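Local coordinates for protein endonuclease III (Geobacillus stearothermophilus, PDB 1ORN) that probably excises damaged bases from DNA as a base-excision-repair glycosylase carrying a [4Fe-4S] cluster, and is caught here covalently joined to DNA, at residues L50-Y62 against L73-L85. Numbering follows the deposited sequence.
Sequences LVNKVTKRLFEKY and LEELEQDIRSIGL. With nucleotides of chain A.
Asp79 OD1 takes two donors from the end of helix 48-61. Tyr62 OH gives Asp79 OD1 a hydrogen bond of 2.6 Å, arriving nearly along the C-O bond, with the carboxylate oxygen at the edge of the phenol ring and the two planes 65° apart. Lys61 NZ reaches the syn lone pair of Asp79 OD1 at 2.8 Å, crossing Asp79 at about a right angle. Fully extended, with CG anti to the backbone N (chi1 179°), Lys61 also bridges to the similarly extended Glu75, NZ meeting Glu75 OE1 on the anti side at 3.1 Å; the two salt bridges join all three residues in a network. Two donors on one oxygen limit how Asp79 can turn and probably stabilise its negative charge.

Beside this polar cluster, Leu76 CD1 lies 3.9 Å from Tyr62 CZ, and Leu58 rests CD1 across Ile80 CG2 (3.8 Å) and Asp79 CB. At the other end, Ile83 turns CD1 onto Val54 CG2 (3.6 Å) and against the backbone of Val51.

The turn holding Ile83 also grips DNA: Ser82 OG donates to OP1 of DG8 of chain A, Ile83 O accepts from N2 of DG6 of chain A, and Leu85 N donates to O4' of DG6 at 2.7 Å. At Gly84 a beta carbon would press on the preceding carbonyl O and on that guanine's N3.

Helix segments 50-61 and 73-79 run at 140°, nearer antiparallel than perpendicular, within the all-helical HhH-GPD fold; helix 33-43 packs on Leu58, Tyr68 of helix 65-69 stacks on Tyr62, and helix 86-103 backs Leu76 and Ile83.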
ATOM      1  N   LEU C  50     -12.161  -3.092  -6.466  1.00 35.43           N
ATOM      2  CA  LEU C  50     -13.046  -3.974  -5.711  1.00 34.93           C
ATOM      3  C   LEU C  50     -13.192  -3.547  -4.262  1.00 33.14           C
ATOM      4  O   LEU C  50     -14.255  -3.715  -3.668  1.00 33.39           O
ATOM      5  CB  LEU C  50     -12.546  -5.420  -5.767  1.00 35.64           C
ATOM      6  CG  LEU C  50     -13.332  -6.376  -6.668  1.00 38.92           C
ATOM      7  CD1 LEU C  50     -14.767  -6.501  -6.155  1.00 41.05           C
ATOM      8  CD2 LEU C  50     -13.318  -5.862  -8.103  1.00 41.18           C
ATOM      9  N   VAL C  51     -12.127  -3.006  -3.679  1.00 31.12           N
ATOM     10  CA  VAL C  51     -12.218  -2.567  -2.299  1.00 30.01           C
ATOM     11  C   VAL C  51     -13.183  -1.388  -2.212  1.00 29.11           C
ATOM     12  O   VAL C  51     -14.024  -1.336  -1.319  1.00 30.82           O
ATOM     13  CB  VAL C  51     -10.847  -2.125  -1.743  1.00 29.47           C
ATOM     14  CG1 VAL C  51     -11.033  -1.476  -0.377  1.00 27.85           C
ATOM     15  CG2 VAL C  51      -9.918  -3.332  -1.635  1.00 29.21           C
ATOM     16  N   ASN C  52     -13.059  -0.448  -3.142  1.00 30.73           N
ATOM     17  CA  ASN C  52     -13.929   0.730  -3.140  1.00 30.90           C
ATOM     18  C   ASN C  52     -15.395   0.383  -3.403  1.00 33.40           C
ATOM     19  O   ASN C  52     -16.296   0.997  -2.832  1.00 33.56           O
ATOM     20  CB  ASN C  52     -13.444   1.757  -4.162  1.00 32.68           C
ATOM     21  CG  ASN C  52     -12.119   2.378  -3.773  1.00 32.44           C
ATOM     22  OD1 ASN C  52     -11.843   2.589  -2.589  1.00 31.93           O
ATOM     23  ND2 ASN C  52     -11.300   2.697  -4.768  1.00 32.24           N
ATOM     24  N   LYS C  53     -15.633  -0.601  -4.261  1.00 34.63           N
ATOM     25  CA  LYS C  53     -17.005  -1.006  -4.551  1.00 36.12           C
ATOM     26  C   LYS C  53     -17.626  -1.620  -3.298  1.00 36.77           C
ATOM     27  O   LYS C  53     -18.790  -1.365  -2.981  1.00 37.30           O
ATOM     28  CB  LYS C  53     -17.040  -2.016  -5.702  1.00 38.66           C
ATOM     29  CG  LYS C  53     -16.552  -3.410  -5.338  1.00 41.34           C
ATOM     30  N   VAL C  54     -16.841  -2.422  -2.580  1.00 35.41           N
ATOM     31  CA  VAL C  54     -17.313  -3.068  -1.358  1.00 34.43           C
ATOM     32  C   VAL C  54     -17.499  -2.098  -0.192  1.00 35.02           C
ATOM     33  O   VAL C  54     -18.547  -2.099   0.457  1.00 33.95           O
ATOM     34  CB  VAL C  54     -16.354  -4.203  -0.923  1.00 34.29           C
ATOM     35  CG1 VAL C  54     -16.748  -4.737   0.445  1.00 36.53           C
ATOM     36  CG2 VAL C  54     -16.391  -5.325  -1.949  1.00 33.96           C
ATOM     37  N   THR C  55     -16.497  -1.266   0.081  1.00 33.19           N
ATOM     38  CA  THR C  55     -16.617  -0.336   1.196  1.00 33.24           C
ATOM     39  C   THR C  55     -17.704   0.705   0.958  1.00 34.99           C
ATOM     40  O   THR C  55     -18.204   1.309   1.905  1.00 33.85           O
ATOM     41  CB  THR C  55     -15.276   0.370   1.513  1.00 30.52           C
ATOM     42  OG1 THR C  55     -14.871   1.193   0.413  1.00 28.94           O
ATOM     43  CG2 THR C  55     -14.203  -0.665   1.790  1.00 30.54           C
ATOM     44  N   LYS C  56     -18.075   0.906  -0.303  1.00 35.88           N
ATOM     45  CA  LYS C  56     -19.129   1.860  -0.625  1.00 38.07           C
ATOM     46  C   LYS C  56     -20.316   1.568   0.292  1.00 38.23           C
ATOM     47  O   LYS C  56     -20.824   2.459   0.976  1.00 40.54           O
ATOM     48  CB  LYS C  56     -19.548   1.714  -2.091  1.00 39.60           C
ATOM     49  CG  LYS C  56     -20.634   2.684  -2.531  1.00 41.42           C
ATOM     50  N   ARG C  57     -20.744   0.311   0.318  1.00 39.10           N
ATOM     51  CA  ARG C  57     -21.860  -0.090   1.163  1.00 39.78           C
ATOM     52  C   ARG C  57     -21.426  -0.469   2.583  1.00 38.94           C
ATOM     53  O   ARG C  57     -22.164  -0.242   3.542  1.00 38.14           O
ATOM     54  CB  ARG C  57     -22.619  -1.259   0.526  1.00 43.92           C
ATOM     55  CG  ARG C  57     -21.751  -2.426   0.109  1.00 49.12           C
ATOM     56  CD  ARG C  57     -22.609  -3.603  -0.343  1.00 53.12           C
ATOM     57  NE  ARG C  57     -21.813  -4.682  -0.923  1.00 56.50           N
ATOM     58  CZ  ARG C  57     -21.163  -4.590  -2.080  1.00 58.39           C
ATOM     59  NH1 ARG C  57     -20.462  -5.623  -2.535  1.00 59.09           N
ATOM     60  NH2 ARG C  57     -21.218  -3.467  -2.786  1.00 58.70           N
ATOM     61  N   LEU C  58     -20.232  -1.041   2.721  1.00 35.98           N
ATOM     62  CA  LEU C  58     -19.746  -1.442   4.035  1.00 33.79           C
ATOM     63  C   LEU C  58     -19.675  -0.268   4.999  1.00 34.40           C
ATOM     64  O   LEU C  58     -20.066  -0.387   6.158  1.00 35.15           O
ATOM     65  CB  LEU C  58     -18.354  -2.072   3.928  1.00 33.50           C
ATOM     66  CG  LEU C  58     -17.864  -2.754   5.211  1.00 31.09           C
ATOM     67  CD1 LEU C  58     -18.505  -4.130   5.313  1.00 32.13           C
ATOM     68  CD2 LEU C  58     -16.342  -2.875   5.198  1.00 31.59           C
ATOM     69  N   PHE C  59     -19.174   0.868   4.526  1.00 33.96           N
ATOM     70  CA  PHE C  59     -19.038   2.031   5.388  1.00 35.96           C
ATOM     71  C   PHE C  59     -20.356   2.730   5.701  1.00 37.80           C
ATOM     72  O   PHE C  59     -20.385   3.694   6.464  1.00 38.46           O
ATOM     73  CB  PHE C  59     -18.033   3.023   4.796  1.00 32.06           C
ATOM     74  CG  PHE C  59     -16.618   2.490   4.724  1.00 32.43           C
ATOM     75  CD1 PHE C  59     -16.239   1.360   5.455  1.00 32.04           C
ATOM     76  CD2 PHE C  59     -15.659   3.133   3.946  1.00 31.33           C
ATOM     77  CE1 PHE C  59     -14.920   0.883   5.410  1.00 32.27           C
ATOM     78  CE2 PHE C  59     -14.345   2.668   3.893  1.00 31.97           C
ATOM     79  CZ  PHE C  59     -13.974   1.536   4.630  1.00 31.48           C
ATOM     80  N   GLU C  60     -21.442   2.248   5.111  1.00 40.97           N
ATOM     81  CA  GLU C  60     -22.755   2.816   5.396  1.00 44.05           C
ATOM     82  C   GLU C  60     -23.383   1.960   6.485  1.00 43.85           C
ATOM     83  O   GLU C  60     -24.114   2.460   7.345  1.00 45.95           O
ATOM     84  CB  GLU C  60     -23.637   2.818   4.145  1.00 46.54           C
ATOM     85  CG  GLU C  60     -23.180   3.818   3.097  1.00 51.16           C
ATOM     86  CD  GLU C  60     -22.923   5.192   3.693  1.00 53.44           C
ATOM     87  OE1 GLU C  60     -23.871   5.793   4.245  1.00 55.68           O
ATOM     88  OE2 GLU C  60     -21.770   5.668   3.617  1.00 54.94           O
ATOM     89  N   LYS C  61     -23.076   0.668   6.450  1.00 42.30           N
ATOM     90  CA  LYS C  61     -23.592  -0.278   7.433  1.00 41.14           C
ATOM     91  C   LYS C  61     -22.809  -0.223   8.744  1.00 40.55           C
ATOM     92  O   LYS C  61     -23.393  -0.287   9.828  1.00 40.67           O
ATOM     93  CB  LYS C  61     -23.538  -1.699   6.871  1.00 41.29           C
ATOM     94  CG  LYS C  61     -24.032  -2.765   7.836  1.00 41.35           C
ATOM     95  CD  LYS C  61     -24.193  -4.101   7.128  1.00 42.78           C
ATOM     96  CE  LYS C  61     -24.719  -5.174   8.065  1.00 42.10           C
ATOM     97  NZ  LYS C  61     -24.952  -6.454   7.333  1.00 42.81           N
ATOM     98  N   TYR C  62     -21.489  -0.104   8.635  1.00 38.65           N
ATOM     99  CA  TYR C  62     -20.611  -0.044   9.798  1.00 39.16           C
ATOM    100  C   TYR C  62     -19.892   1.307   9.810  1.00 39.10           C
ATOM    101  O   TYR C  62     -19.326   1.718   8.797  1.00 38.82           O
ATOM    102  CB  TYR C  62     -19.575  -1.170   9.728  1.00 39.04           C
ATOM    103  CG  TYR C  62     -20.146  -2.562   9.553  1.00 38.64           C
ATOM    104  CD1 TYR C  62     -20.529  -3.329  10.656  1.00 38.35           C
ATOM    105  CD2 TYR C  62     -20.280  -3.123   8.287  1.00 37.85           C
ATOM    106  CE1 TYR C  62     -21.025  -4.620  10.499  1.00 40.12           C
ATOM    107  CE2 TYR C  62     -20.779  -4.412   8.117  1.00 40.46           C
ATOM    108  CZ  TYR C  62     -21.148  -5.157   9.228  1.00 40.43           C
ATOM    109  OH  TYR C  62     -21.627  -6.435   9.058  1.00 42.80           O
ATOM    110  N   LEU C  73     -19.810 -13.174  13.200  1.00 45.96           N
ATOM    111  CA  LEU C  73     -18.706 -13.261  12.255  1.00 47.16           C
ATOM    112  C   LEU C  73     -19.199 -13.639  10.855  1.00 48.16           C
ATOM    113  O   LEU C  73     -18.753 -13.076   9.852  1.00 47.50           O
ATOM    114  CB  LEU C  73     -17.679 -14.284  12.750  1.00 47.57           C
ATOM    115  CG  LEU C  73     -16.395 -14.435  11.932  1.00 48.33           C
ATOM    116  CD1 LEU C  73     -15.696 -13.088  11.825  1.00 48.08           C
ATOM    117  CD2 LEU C  73     -15.480 -15.455  12.593  1.00 48.61           C
ATOM    118  N   GLU C  74     -20.132 -14.583  10.793  1.00 48.97           N
ATOM    119  CA  GLU C  74     -20.683 -15.047   9.522  1.00 49.64           C
ATOM    120  C   GLU C  74     -21.329 -13.930   8.711  1.00 48.06           C
ATOM    121  O   GLU C  74     -21.299 -13.952   7.479  1.00 48.06           O
ATOM    122  CB  GLU C  74     -21.717 -16.152   9.763  1.00 52.07           C
ATOM    123  CG  GLU C  74     -21.202 -17.340  10.565  1.00 56.50           C
ATOM    124  CD  GLU C  74     -20.841 -16.969  11.994  1.00 58.87           C
ATOM    125  OE1 GLU C  74     -21.688 -16.363  12.685  1.00 58.92           O
ATOM    126  OE2 GLU C  74     -19.710 -17.288  12.426  1.00 60.36           O
ATOM    127  N   GLU C  75     -21.917 -12.958   9.400  1.00 46.28           N
ATOM    128  CA  GLU C  75     -22.572 -11.845   8.728  1.00 45.03           C
ATOM    129  C   GLU C  75     -21.559 -10.902   8.088  1.00 44.03           C
ATOM    130  O   GLU C  75     -21.735 -10.474   6.945  1.00 42.77           O
ATOM    131  CB  GLU C  75     -23.450 -11.071   9.716  1.00 47.19           C
ATOM    132  CG  GLU C  75     -24.246  -9.926   9.087  1.00 49.23           C
ATOM    133  CD  GLU C  75     -25.204  -9.267  10.066  1.00 51.71           C
ATOM    134  OE1 GLU C  75     -25.853  -8.267   9.687  1.00 51.57           O
ATOM    135  OE2 GLU C  75     -25.310  -9.750  11.215  1.00 52.85           O
ATOM    136  N   LEU C  76     -20.504 -10.572   8.827  1.00 41.34           N
ATOM    137  CA  LEU C  76     -19.477  -9.682   8.297  1.00 40.41           C
ATOM    138  C   LEU C  76     -18.764 -10.369   7.129  1.00 40.27           C
ATOM    139  O   LEU C  76     -18.398  -9.723   6.144  1.00 39.46           O
ATOM    140  CB  LEU C  76     -18.474  -9.308   9.396  1.00 38.39           C
ATOM    141  CG  LEU C  76     -17.325  -8.386   8.963  1.00 37.05           C
ATOM    142  CD1 LEU C  76     -17.887  -7.062   8.438  1.00 34.99           C
ATOM    143  CD2 LEU C  76     -16.391  -8.138  10.136  1.00 37.09           C
ATOM    144  N   GLU C  77     -18.574 -11.680   7.237  1.00 40.16           N
ATOM    145  CA  GLU C  77     -17.918 -12.436   6.174  1.00 42.03           C
ATOM    146  C   GLU C  77     -18.635 -12.218   4.847  1.00 41.75           C
ATOM    147  O   GLU C  77     -18.004 -11.966   3.822  1.00 41.31           O
ATOM    148  CB  GLU C  77     -17.902 -13.934   6.497  1.00 42.98           C
ATOM    149  CG  GLU C  77     -16.889 -14.350   7.559  1.00 44.08           C
ATOM    150  CD  GLU C  77     -16.816 -15.865   7.740  1.00 46.61           C
ATOM    151  OE1 GLU C  77     -15.998 -16.332   8.562  1.00 47.43           O
ATOM    152  OE2 GLU C  77     -17.573 -16.591   7.058  1.00 47.83           O
ATOM    153  N   GLN C  78     -19.960 -12.313   4.866  1.00 42.86           N
ATOM    154  CA  GLN C  78     -20.740 -12.119   3.651  1.00 44.11           C
ATOM    155  C   GLN C  78     -20.647 -10.689   3.133  1.00 44.01           C
ATOM    156  O   GLN C  78     -20.580 -10.463   1.924  1.00 45.21           O
ATOM    157  CB  GLN C  78     -22.209 -12.487   3.892  1.00 45.42           C
ATOM    158  CG  GLN C  78     -22.453 -13.984   3.987  1.00 47.56           C
ATOM    159  CD  GLN C  78     -21.846 -14.741   2.817  1.00 48.70           C
ATOM    160  OE1 GLN C  78     -22.130 -14.444   1.654  1.00 48.50           O
ATOM    161  NE2 GLN C  78     -21.000 -15.722   3.120  1.00 49.74           N
ATOM    162  N   ASP C  79     -20.632  -9.729   4.051  1.00 42.78           N
ATOM    163  CA  ASP C  79     -20.552  -8.320   3.680  1.00 42.82           C
ATOM    164  C   ASP C  79     -19.273  -7.955   2.923  1.00 41.04           C
ATOM    165  O   ASP C  79     -19.268  -7.001   2.146  1.00 41.58           O
ATOM    166  CB  ASP C  79     -20.688  -7.446   4.932  1.00 44.77           C
ATOM    167  CG  ASP C  79     -22.123  -7.351   5.420  1.00 46.60           C
ATOM    168  OD1 ASP C  79     -22.339  -6.911   6.568  1.00 48.51           O
ATOM    169  OD2 ASP C  79     -23.036  -7.707   4.646  1.00 48.36           O
ATOM    170  N   ILE C  80     -18.198  -8.710   3.148  1.00 40.03           N
ATOM    171  CA  ILE C  80     -16.921  -8.448   2.474  1.00 38.12           C
ATOM    172  C   ILE C  80     -16.469  -9.630   1.623  1.00 38.95           C
ATOM    173  O   ILE C  80     -15.318  -9.693   1.196  1.00 36.87           O
ATOM    174  CB  ILE C  80     -15.787  -8.148   3.488  1.00 36.68           C
ATOM    175  CG1 ILE C  80     -15.484  -9.392   4.326  1.00 36.62           C
ATOM    176  CG2 ILE C  80     -16.170  -6.978   4.373  1.00 36.79           C
ATOM    177  CD1 ILE C  80     -14.278  -9.247   5.240  1.00 36.87           C
ATOM    178  N   ARG C  81     -17.380 -10.562   1.364  1.00 39.26           N
ATOM    179  CA  ARG C  81     -17.052 -11.751   0.581  1.00 40.37           C
ATOM    180  C   ARG C  81     -16.358 -11.489  -0.758  1.00 38.86           C
ATOM    181  O   ARG C  81     -15.447 -12.223  -1.134  1.00 39.83           O
ATOM    182  CB  ARG C  81     -18.316 -12.583   0.337  1.00 42.54           C
ATOM    183  CG  ARG C  81     -18.073 -13.837  -0.487  1.00 45.78           C
ATOM    184  CD  ARG C  81     -19.349 -14.654  -0.669  1.00 46.59           C
ATOM    185  NE  ARG C  81     -19.126 -15.804  -1.542  1.00 50.40           N
ATOM    186  CZ  ARG C  81     -18.869 -15.717  -2.846  1.00 51.37           C
ATOM    187  NH1 ARG C  81     -18.805 -14.530  -3.435  1.00 53.01           N
ATOM    188  NH2 ARG C  81     -18.666 -16.817  -3.560  1.00 52.82           N
ATOM    189  N   SER C  82     -16.781 -10.448  -1.470  1.00 39.28           N
ATOM    190  CA  SER C  82     -16.210 -10.128  -2.777  1.00 38.23           C
ATOM    191  C   SER C  82     -14.749  -9.683  -2.768  1.00 38.13           C
ATOM    192  O   SER C  82     -14.123  -9.584  -3.823  1.00 37.78           O
ATOM    193  CB  SER C  82     -17.057  -9.061  -3.475  1.00 40.44           C
ATOM    194  OG  SER C  82     -18.323  -9.588  -3.836  1.00 42.19           O
ATOM    195  N   ILE C  83     -14.212  -9.412  -1.583  1.00 36.29           N
ATOM    196  CA  ILE C  83     -12.822  -8.985  -1.447  1.00 35.31           C
ATOM    197  C   ILE C  83     -11.876 -10.185  -1.576  1.00 35.94           C
ATOM    198  O   ILE C  83     -10.750 -10.061  -2.070  1.00 33.70           O
ATOM    199  CB  ILE C  83     -12.583  -8.324  -0.054  1.00 36.45           C
ATOM    200  CG1 ILE C  83     -13.414  -7.041   0.080  1.00 36.63           C
ATOM    201  CG2 ILE C  83     -11.101  -8.028   0.145  1.00 35.82           C
ATOM    202  CD1 ILE C  83     -12.989  -5.923  -0.841  1.00 36.73           C
ATOM    203  N   GLY C  84     -12.349 -11.348  -1.141  1.00 34.28           N
ATOM    204  CA  GLY C  84     -11.516 -12.536  -1.165  1.00 35.29           C
ATOM    205  C   GLY C  84     -10.841 -12.588   0.194  1.00 35.96           C
ATOM    206  O   GLY C  84     -10.893 -11.597   0.929  1.00 37.36           O
ATOM    207  N   LEU C  85     -10.213 -13.710   0.542  1.00 35.24           N
ATOM    208  CA  LEU C  85      -9.552 -13.844   1.844  1.00 35.17           C
ATOM    209  C   LEU C  85     -10.490 -13.296   2.920  1.00 35.39           C
ATOM    210  O   LEU C  85     -10.043 -12.810   3.966  1.00 34.29           O
ATOM    211  CB  LEU C  85      -8.233 -13.048   1.861  1.00 35.06           C
ATOM    212  CG  LEU C  85      -7.206 -13.340   0.758  1.00 36.00           C
ATOM    213  CD1 LEU C  85      -5.943 -12.514   0.988  1.00 34.38           C
ATOM    214  CD2 LEU C  85      -6.858 -14.822   0.758  1.00 34.50           C
TER
ATOM    215  P    DG A   6     -10.130 -17.345   3.386  1.00 43.29           P
ATOM    216  OP1  DG A   6     -10.430 -16.238   4.338  1.00 44.57           O
ATOM    217  OP2  DG A   6     -10.723 -18.689   3.611  1.00 45.44           O
ATOM    218  O5'  DG A   6     -10.525 -16.853   1.926  1.00 43.06           O
ATOM    219  C5'  DG A   6     -10.722 -17.771   0.849  1.00 42.04           C
ATOM    220  C4'  DG A   6     -11.097 -17.007  -0.400  1.00 41.77           C
ATOM    221  O4'  DG A   6     -10.025 -16.102  -0.763  1.00 40.59           O
ATOM    222  C3'  DG A   6     -11.390 -17.821  -1.661  1.00 42.65           C
ATOM    223  O3'  DG A   6     -12.382 -17.104  -2.400  1.00 44.81           O
ATOM    224  C2'  DG A   6     -10.086 -17.719  -2.435  1.00 41.51           C
ATOM    225  C1'  DG A   6      -9.715 -16.277  -2.136  1.00 39.32           C
ATOM    226  N9   DG A   6      -8.317 -15.908  -2.336  1.00 38.60           N
ATOM    227  C8   DG A   6      -7.216 -16.720  -2.218  1.00 39.60           C
ATOM    228  N7   DG A   6      -6.091 -16.095  -2.443  1.00 36.82           N
ATOM    229  C5   DG A   6      -6.474 -14.790  -2.730  1.00 36.19           C
ATOM    230  C6   DG A   6      -5.687 -13.652  -3.044  1.00 35.03           C
ATOM    231  O6   DG A   6      -4.459 -13.569  -3.131  1.00 34.74           O
ATOM    232  N1   DG A   6      -6.479 -12.527  -3.268  1.00 33.13           N
ATOM    233  C2   DG A   6      -7.854 -12.502  -3.194  1.00 35.80           C
ATOM    234  N2   DG A   6      -8.447 -11.315  -3.456  1.00 35.37           N
ATOM    235  N3   DG A   6      -8.596 -13.554  -2.893  1.00 37.09           N
ATOM    236  C4   DG A   6      -7.844 -14.659  -2.674  1.00 37.44           C
ATOM    237  P    DT A   7     -13.654 -17.871  -3.009  1.00 48.38           P
ATOM    238  OP1  DT A   7     -14.406 -18.474  -1.878  1.00 47.67           O
ATOM    239  OP2  DT A   7     -13.193 -18.732  -4.130  1.00 49.30           O
ATOM    240  O5'  DT A   7     -14.512 -16.675  -3.610  1.00 47.05           O
ATOM    241  C5'  DT A   7     -14.848 -15.558  -2.793  1.00 48.13           C
ATOM    242  C4'  DT A   7     -14.604 -14.261  -3.531  1.00 46.81           C
ATOM    243  O4'  DT A   7     -13.184 -14.023  -3.713  1.00 44.61           O
ATOM    244  C3'  DT A   7     -15.240 -14.162  -4.918  1.00 46.94           C
ATOM    245  O3'  DT A   7     -15.907 -12.905  -5.036  1.00 49.11           O
ATOM    246  C2'  DT A   7     -14.054 -14.241  -5.868  1.00 45.83           C
ATOM    247  C1'  DT A   7     -12.935 -13.614  -5.048  1.00 44.25           C
ATOM    248  N1   DT A   7     -11.564 -14.044  -5.413  1.00 43.27           N
ATOM    249  C2   DT A   7     -10.622 -13.069  -5.698  1.00 42.09           C
ATOM    250  O2   DT A   7     -10.868 -11.874  -5.675  1.00 43.00           O
ATOM    251  N3   DT A   7      -9.371 -13.552  -6.011  1.00 41.11           N
ATOM    252  C4   DT A   7      -8.977 -14.875  -6.067  1.00 39.48           C
ATOM    253  O4   DT A   7      -7.813 -15.157  -6.346  1.00 38.45           O
ATOM    254  C5   DT A   7     -10.015 -15.840  -5.774  1.00 39.89           C
ATOM    255  C7   DT A   7      -9.686 -17.298  -5.832  1.00 41.69           C
ATOM    256  C6   DT A   7     -11.237 -15.382  -5.463  1.00 41.53           C
ATOM    257  P    DG A   8     -16.794 -12.587  -6.336  1.00 51.18           P
ATOM    258  OP1  DG A   8     -17.888 -11.674  -5.918  1.00 48.66           O
ATOM    259  OP2  DG A   8     -17.122 -13.864  -7.017  1.00 50.88           O
ATOM    260  O5'  DG A   8     -15.788 -11.759  -7.248  1.00 51.61           O
ATOM    261  C5'  DG A   8     -15.237 -10.539  -6.764  1.00 53.87           C
ATOM    262  C4'  DG A   8     -14.410  -9.873  -7.836  1.00 55.00           C
ATOM    263  O4'  DG A   8     -13.086 -10.452  -7.899  1.00 55.32           O
ATOM    264  C3'  DG A   8     -14.994  -9.971  -9.243  1.00 56.10           C
ATOM    265  O3'  DG A   8     -14.892  -8.700  -9.876  1.00 57.89           O
ATOM    266  C2'  DG A   8     -14.110 -11.002  -9.927  1.00 55.93           C
ATOM    267  C1'  DG A   8     -12.772 -10.803  -9.236  1.00 55.10           C
ATOM    268  N9   DG A   8     -11.913 -11.984  -9.194  1.00 53.50           N
ATOM    269  C8   DG A   8     -12.295 -13.279  -8.940  1.00 53.06           C
ATOM    270  N7   DG A   8     -11.296 -14.121  -8.955  1.00 52.15           N
ATOM    271  C5   DG A   8     -10.187 -13.335  -9.239  1.00 51.50           C
ATOM    272  C6   DG A   8      -8.816 -13.690  -9.381  1.00 50.07           C
ATOM    273  O6   DG A   8      -8.292 -14.805  -9.280  1.00 49.84           O
ATOM    274  N1   DG A   8      -8.029 -12.580  -9.668  1.00 50.26           N
ATOM    275  C2   DG A   8      -8.492 -11.296  -9.800  1.00 49.94           C
ATOM    276  N2   DG A   8      -7.569 -10.361 -10.076  1.00 49.71           N
ATOM    277  N3   DG A   8      -9.765 -10.951  -9.671  1.00 51.36           N
ATOM    278  C4   DG A   8     -10.551 -12.013  -9.393  1.00 51.71           C
TER